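Local coordinates for protein tannase (Fusobacterium nucleatum subsp. nucleatum ATCC 25586, PDB 6YQ4) that probably hydrolyses ester bonds of gallotannins as a tannase of the alpha/beta-hydrolase clan, and carries a bound magnesium ion, at residues Arg119-Thr122 with Tyr128-Lys131; Phe234-Ser239 with Lys373-His378. One frame throughout, in Å; residues are numbered along the deposited sequence.

Contact 1 of 2, residues Arg119-Thr122 with Tyr128-Lys131; sequences RTLT and YIGK
Leu121 and Ile129 tie the two segments together through the backbone, Ile129 N donating to Leu121 O over 3.0 Å in a nearly straight bond (173° at the hydrogen). Thr122 and Tyr128 form a single beta bridge, and at the other end Arg119 and Lys131 again come close, so Arg119-Thr122 and Tyr128-Lys131 run antiparallel without becoming regular strands. An ordered water sits between them: it donates to Arg119 O and Leu121 O and accepts from Gly130 N at 2.9 Å, so that it bridges the two backbones. Gly130 O rests 3.2 Å from Arg119 CA in a CA-H...O contact.

Among the side chains, Leu121 and Ile129 cross at a slant, with Leu121 CG 3.9 Å from Ile129 CD1. The CG1 branch of Ile129 stands between its backbone N and carbonyl carbon (chi1 60°), which carries CD1 on to Thr122 O at 3.5 Å. Thr122 and Tyr128 lie side by side and point the same way; the Thr122 methyl CG2 touches Tyr128 CD1 at 3.7 Å, while Leu121 O lies at the ring edge. Lys131, bent at chi2 (-62°), folds its CE over one face of this ring, near the rim, and brings NZ to Arg119 O for a weak hydrogen bond of 3.2 Å. The same ammonium bonds to Asn367 O. The extended Arg119 chain leads away to Gly81 O and Asn367 OD1.

Leu121 O thus accepts from the water and Ile129 N, Arg119 O from the water and, weakly, from Lys131 NZ, so the loop between strand 110-114 and helix 134-148 is closed by one direct backbone bond, a water bridge and a weak lysine bond, with a small apolar patch beside them.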
loop_
_atom_site.group_PDB
_atom_site.type_symbol
_atom_site.label_atom_id
_atom_site.label_comp_id
_atom_site.label_asym_id
_atom_site.label_seq_id
_atom_site.Cartn_x
_atom_site.Cartn_y
_atom_site.Cartn_z
ATOM N N ARG A 119 13.694 -2.246 -4.528
ATOM C CA ARG A 119 14.088 -3.555 -5.021
ATOM C C ARG A 119 15.249 -3.523 -6.013
ATOM O O ARG A 119 15.929 -4.541 -6.164
ATOM C CB ARG A 119 12.864 -4.250 -5.647
ATOM C CG ARG A 119 12.193 -3.443 -6.758
ATOM C CD ARG A 119 11.037 -4.227 -7.294
ATOM N NE ARG A 119 10.279 -3.569 -8.358
ATOM C CZ ARG A 119 10.665 -3.475 -9.625
ATOM N NH1 ARG A 119 11.884 -3.915 -10.029
ATOM N NH2 ARG A 119 9.850 -2.882 -10.490
ATOM N N THR A 120 15.514 -2.404 -6.685
ATOM C CA THR A 120 16.620 -2.371 -7.642
ATOM C C THR A 120 17.931 -1.864 -7.048
ATOM O O THR A 120 18.944 -1.871 -7.749
ATOM C CB THR A 120 16.264 -1.509 -8.860
ATOM O OG1 THR A 120 15.799 -0.235 -8.418
ATOM C CG2 THR A 120 15.173 -2.162 -9.690
ATOM N N LEU A 121 17.948 -1.459 -5.788
ATOM C CA LEU A 121 19.109 -0.792 -5.205
ATOM C C LEU A 121 20.301 -1.735 -5.015
ATOM O O LEU A 121 20.163 -2.850 -4.509
ATOM C CB LEU A 121 18.706 -0.198 -3.864
ATOM C CG LEU A 121 19.350 1.047 -3.293
ATOM C CD1 LEU A 121 19.642 2.098 -4.382
ATOM C CD2 LEU A 121 18.348 1.576 -2.260
ATOM N N THR A 122 21.486 -1.277 -5.397
ATOM C CA THR A 122 22.715 -2.034 -5.171
ATOM C C THR A 122 23.674 -1.263 -4.273
ATOM O O THR A 122 23.588 -0.038 -4.122
ATOM C CB THR A 122 23.467 -2.396 -6.487
ATOM O OG1 THR A 122 23.816 -1.209 -7.211
ATOM C CG2 THR A 122 22.650 -3.321 -7.376
ATOM N N TYR A 128 22.620 -6.679 -4.166
ATOM C CA TYR A 128 21.320 -6.064 -3.923
ATOM C C TYR A 128 21.103 -5.796 -2.439
ATOM O O TYR A 128 21.277 -6.689 -1.600
ATOM C CB TYR A 128 20.223 -6.963 -4.472
ATOM C CG TYR A 128 20.302 -7.148 -5.970
ATOM C CD1 TYR A 128 20.184 -6.056 -6.828
ATOM C CD2 TYR A 128 20.524 -8.409 -6.528
ATOM C CE1 TYR A 128 20.272 -6.210 -8.218
ATOM C CE2 TYR A 128 20.600 -8.588 -7.909
ATOM C CZ TYR A 128 20.478 -7.477 -8.748
ATOM O OH TYR A 128 20.528 -7.620 -10.106
ATOM N N ILE A 129 20.698 -4.566 -2.127
ATOM C CA ILE A 129 20.530 -4.089 -0.761
ATOM C C ILE A 129 19.119 -3.599 -0.481
ATOM O O ILE A 129 18.863 -3.065 0.606
ATOM C CB ILE A 129 21.546 -2.974 -0.442
ATOM C CG1 ILE A 129 21.330 -1.805 -1.400
ATOM C CG2 ILE A 129 22.957 -3.504 -0.542
ATOM C CD1 ILE A 129 22.092 -0.570 -1.045
ATOM N N GLY A 130 18.196 -3.756 -1.425
ATOM C CA GLY A 130 16.851 -3.252 -1.230
ATOM C C GLY A 130 15.777 -4.253 -1.592
ATOM O O GLY A 130 14.630 -3.883 -1.871
ATOM N N LYS A 131 16.150 -5.527 -1.622
ATOM C CA LYS A 131 15.161 -6.576 -1.714
ATOM C C LYS A 131 14.480 -6.746 -0.364
ATOM O O LYS A 131 14.973 -6.292 0.675
ATOM C CB LYS A 131 15.793 -7.895 -2.151
ATOM C CG LYS A 131 16.695 -7.798 -3.365
ATOM C CD LYS A 131 15.916 -7.324 -4.570
ATOM C CE LYS A 131 16.526 -7.879 -5.834
ATOM N NZ LYS A 131 15.662 -7.620 -7.004
HETATM O O HOH W 1 17.932 -4.416 -4.238
#

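Contact 2 of 2, residues Phe234-Ser239 with Lys373-His378; sequences FTRNTS and KSDSKH
A salt bridge between Arg236 and Asp375 is the whole direct contact between Phe234-Ser239 and Lys373-His378. The arginine grips the carboxylate side-on with two nitrogens: NE donates to Asp375 OD2 over 2.9 Å, and NH2 to Asp375 OD1 over 2.9 Å, the latter bond the straighter at 170°. Both oxygens lie close to the guanidinium plane, but the carboxylate is turned 38° against it. NE meets OD2 on its syn side, near the carboxylate plane, whereas NH2 reaches OD1 from above that plane. Each side chain has CG anti to its backbone nitrogen, and the arginine is extended to NE, letting the two meet from opposite directions although the nearest CA atoms, those of Arg236 and Asp375, are 10.1 Å apart. Asp375 OD1 has a second cationic partner in Lys131, which would probably stabilise the carboxylate charge.

Hydrogen bonds within Phe234-Ser239 shape the arginine's base. Thr238 N to Thr235 O, at 3.3 Å, closes the turn. Asn237 N donates to Thr235 OG1 at 3.1 Å, making the ST turn, and Thr235 N donates to Thr238 OG1. A weak bond from Arg236 NH1 to Asn237 OD1 adds a third hold on the guanidinium.

Arg236, second residue of the type I beta turn from Thr235 to Thr238, which also holds an ST turn at Thr235, sends a surface salt bridge to the loop between helices 364-368 and 381-394.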
loop_
_atom_site.group_PDB
_atom_site.type_symbol
_atom_site.label_atom_id
_atom_site.label_comp_id
_atom_site.label_asym_id
_atom_site.label_seq_id
_atom_site.Cartn_x
_atom_site.Cartn_y
_atom_site.Cartn_z
ATOM N N PHE A 234 5.002 -1.710 -17.799
ATOM C CA PHE A 234 5.981 -1.440 -16.763
ATOM C C PHE A 234 7.126 -2.430 -16.928
ATOM O O PHE A 234 6.910 -3.576 -17.329
ATOM C CB PHE A 234 5.343 -1.533 -15.365
ATOM C CG PHE A 234 4.274 -0.483 -15.115
ATOM C CD1 PHE A 234 3.191 -0.748 -14.296
ATOM C CD2 PHE A 234 4.355 0.771 -15.730
ATOM C CE1 PHE A 234 2.208 0.221 -14.075
ATOM C CE2 PHE A 234 3.377 1.749 -15.523
ATOM C CZ PHE A 234 2.298 1.472 -14.695
ATOM N N THR A 235 8.345 -1.972 -16.677
ATOM C CA THR A 235 9.553 -2.780 -16.793
ATOM C C THR A 235 10.229 -2.891 -15.431
ATOM O O THR A 235 9.789 -2.297 -14.421
ATOM C CB THR A 235 10.533 -2.184 -17.813
ATOM O OG1 THR A 235 11.228 -1.074 -17.231
ATOM C CG2 THR A 235 9.808 -1.715 -19.064
ATOM N N ARG A 236 11.337 -3.643 -15.428
ATOM C CA ARG A 236 12.119 -3.810 -14.212
ATOM C C ARG A 236 12.470 -2.465 -13.602
ATOM O O ARG A 236 12.531 -2.332 -12.373
ATOM C CB ARG A 236 13.399 -4.609 -14.510
ATOM C CG ARG A 236 14.404 -4.593 -13.357
ATOM C CD ARG A 236 15.637 -5.417 -13.666
ATOM N NE ARG A 236 16.476 -5.648 -12.484
ATOM C CZ ARG A 236 17.353 -4.768 -12.000
ATOM N NH1 ARG A 236 17.488 -3.573 -12.569
ATOM N NH2 ARG A 236 18.093 -5.074 -10.938
ATOM N N ASN A 237 12.633 -1.446 -14.447
ATOM C CA ASN A 237 13.269 -0.195 -14.078
ATOM C C ASN A 237 12.298 0.976 -14.014
ATOM O O ASN A 237 12.735 2.134 -13.953
ATOM C CB ASN A 237 14.399 0.070 -15.056
ATOM C CG ASN A 237 15.369 -1.103 -15.129
ATOM O OD1 ASN A 237 16.082 -1.382 -14.162
ATOM N ND2 ASN A 237 15.364 -1.823 -16.256
ATOM N N THR A 238 10.998 0.694 -14.013
ATOM C CA THR A 238 9.977 1.712 -13.812
ATOM C C THR A 238 10.134 2.361 -12.438
ATOM O O THR A 238 10.237 1.674 -11.418
ATOM C CB THR A 238 8.600 1.055 -13.957
ATOM O OG1 THR A 238 8.509 0.424 -15.245
ATOM C CG2 THR A 238 7.456 2.064 -13.773
ATOM N N SER A 239 10.167 3.686 -12.407
ATOM C CA SER A 239 10.338 4.385 -11.139
ATOM C C SER A 239 9.053 4.337 -10.304
ATOM O O SER A 239 7.965 4.023 -10.799
ATOM C CB SER A 239 10.735 5.838 -11.378
ATOM O OG SER A 239 9.597 6.573 -11.780
ATOM N N LYS A 373 22.056 -11.760 -3.954
ATOM C CA LYS A 373 22.704 -12.301 -5.127
ATOM C C LYS A 373 21.735 -12.790 -6.192
ATOM O O LYS A 373 22.161 -13.388 -7.188
ATOM C CB LYS A 373 23.634 -13.438 -4.736
ATOM C CG LYS A 373 24.695 -13.553 -5.820
ATOM C CD LYS A 373 25.816 -14.338 -5.245
ATOM C CE LYS A 373 25.975 -15.703 -5.857
ATOM N NZ LYS A 373 26.453 -16.371 -4.653
ATOM N N SER A 374 20.450 -12.545 -6.029
ATOM C CA SER A 374 19.457 -13.035 -6.970
ATOM C C SER A 374 18.542 -11.870 -7.267
ATOM O O SER A 374 18.068 -11.224 -6.335
ATOM C CB SER A 374 18.648 -14.209 -6.387
ATOM O OG SER A 374 19.357 -15.434 -6.451
ATOM N N ASP A 375 18.295 -11.597 -8.549
ATOM C CA ASP A 375 17.502 -10.422 -8.889
ATOM C C ASP A 375 15.995 -10.666 -8.734
ATOM O O ASP A 375 15.254 -9.719 -8.443
ATOM C CB ASP A 375 17.825 -9.967 -10.312
ATOM C CG ASP A 375 17.300 -8.579 -10.610
ATOM O OD1 ASP A 375 17.467 -7.700 -9.750
ATOM O OD2 ASP A 375 16.702 -8.375 -11.687
ATOM N N SER A 376 15.520 -11.902 -8.928
ATOM C CA SER A 376 14.111 -12.207 -8.704
ATOM C C SER A 376 13.981 -13.639 -8.218
ATOM O O SER A 376 14.910 -14.441 -8.334
ATOM C CB SER A 376 13.253 -12.055 -9.959
ATOM O OG SER A 376 13.771 -12.850 -11.018
ATOM N N LYS A 377 12.808 -13.943 -7.654
ATOM C CA LYS A 377 12.485 -15.280 -7.180
ATOM C C LYS A 377 10.982 -15.477 -7.301
ATOM O O LYS A 377 10.227 -14.531 -7.555
ATOM C CB LYS A 377 12.920 -15.520 -5.727
ATOM C CG LYS A 377 14.410 -15.381 -5.448
ATOM C CD LYS A 377 14.824 -16.169 -4.227
ATOM C CE LYS A 377 16.137 -15.683 -3.625
ATOM N NZ LYS A 377 16.518 -16.441 -2.394
ATOM N N HIS A 378 10.560 -16.728 -7.139
ATOM C CA HIS A 378 9.157 -17.038 -6.937
ATOM C C HIS A 378 8.782 -16.831 -5.481
ATOM O O HIS A 378 9.639 -16.732 -4.602
ATOM C CB HIS A 378 8.851 -18.473 -7.349
ATOM C CG HIS A 378 9.156 -18.745 -8.781
ATOM N ND1 HIS A 378 8.499 -18.100 -9.806
ATOM C CD2 HIS A 378 10.088 -19.538 -9.363
ATOM C CE1 HIS A 378 9.000 -18.501 -10.963
ATOM N NE2 HIS A 378 9.962 -19.377 -10.723
#

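Contacts 1 and 2 follow one another along the chain, and their centres are about 9 Å apart. They share one polar network: Lys131 NZ of contact 1 forms a salt bridge with Asp375 OD1 of contact 2 at 3.3 Å, and Arg119 NH1 probably bonds to Arg236 O at 2.9 Å. Tyr128 packs against the ion pair, its OH 3.1 Å from Asp375 OD1. The loop after strand 110-114 is thereby linked to two regions distant in sequence. Both contacts lie away from the magnesium site of Asp150, Met153 and Gly155.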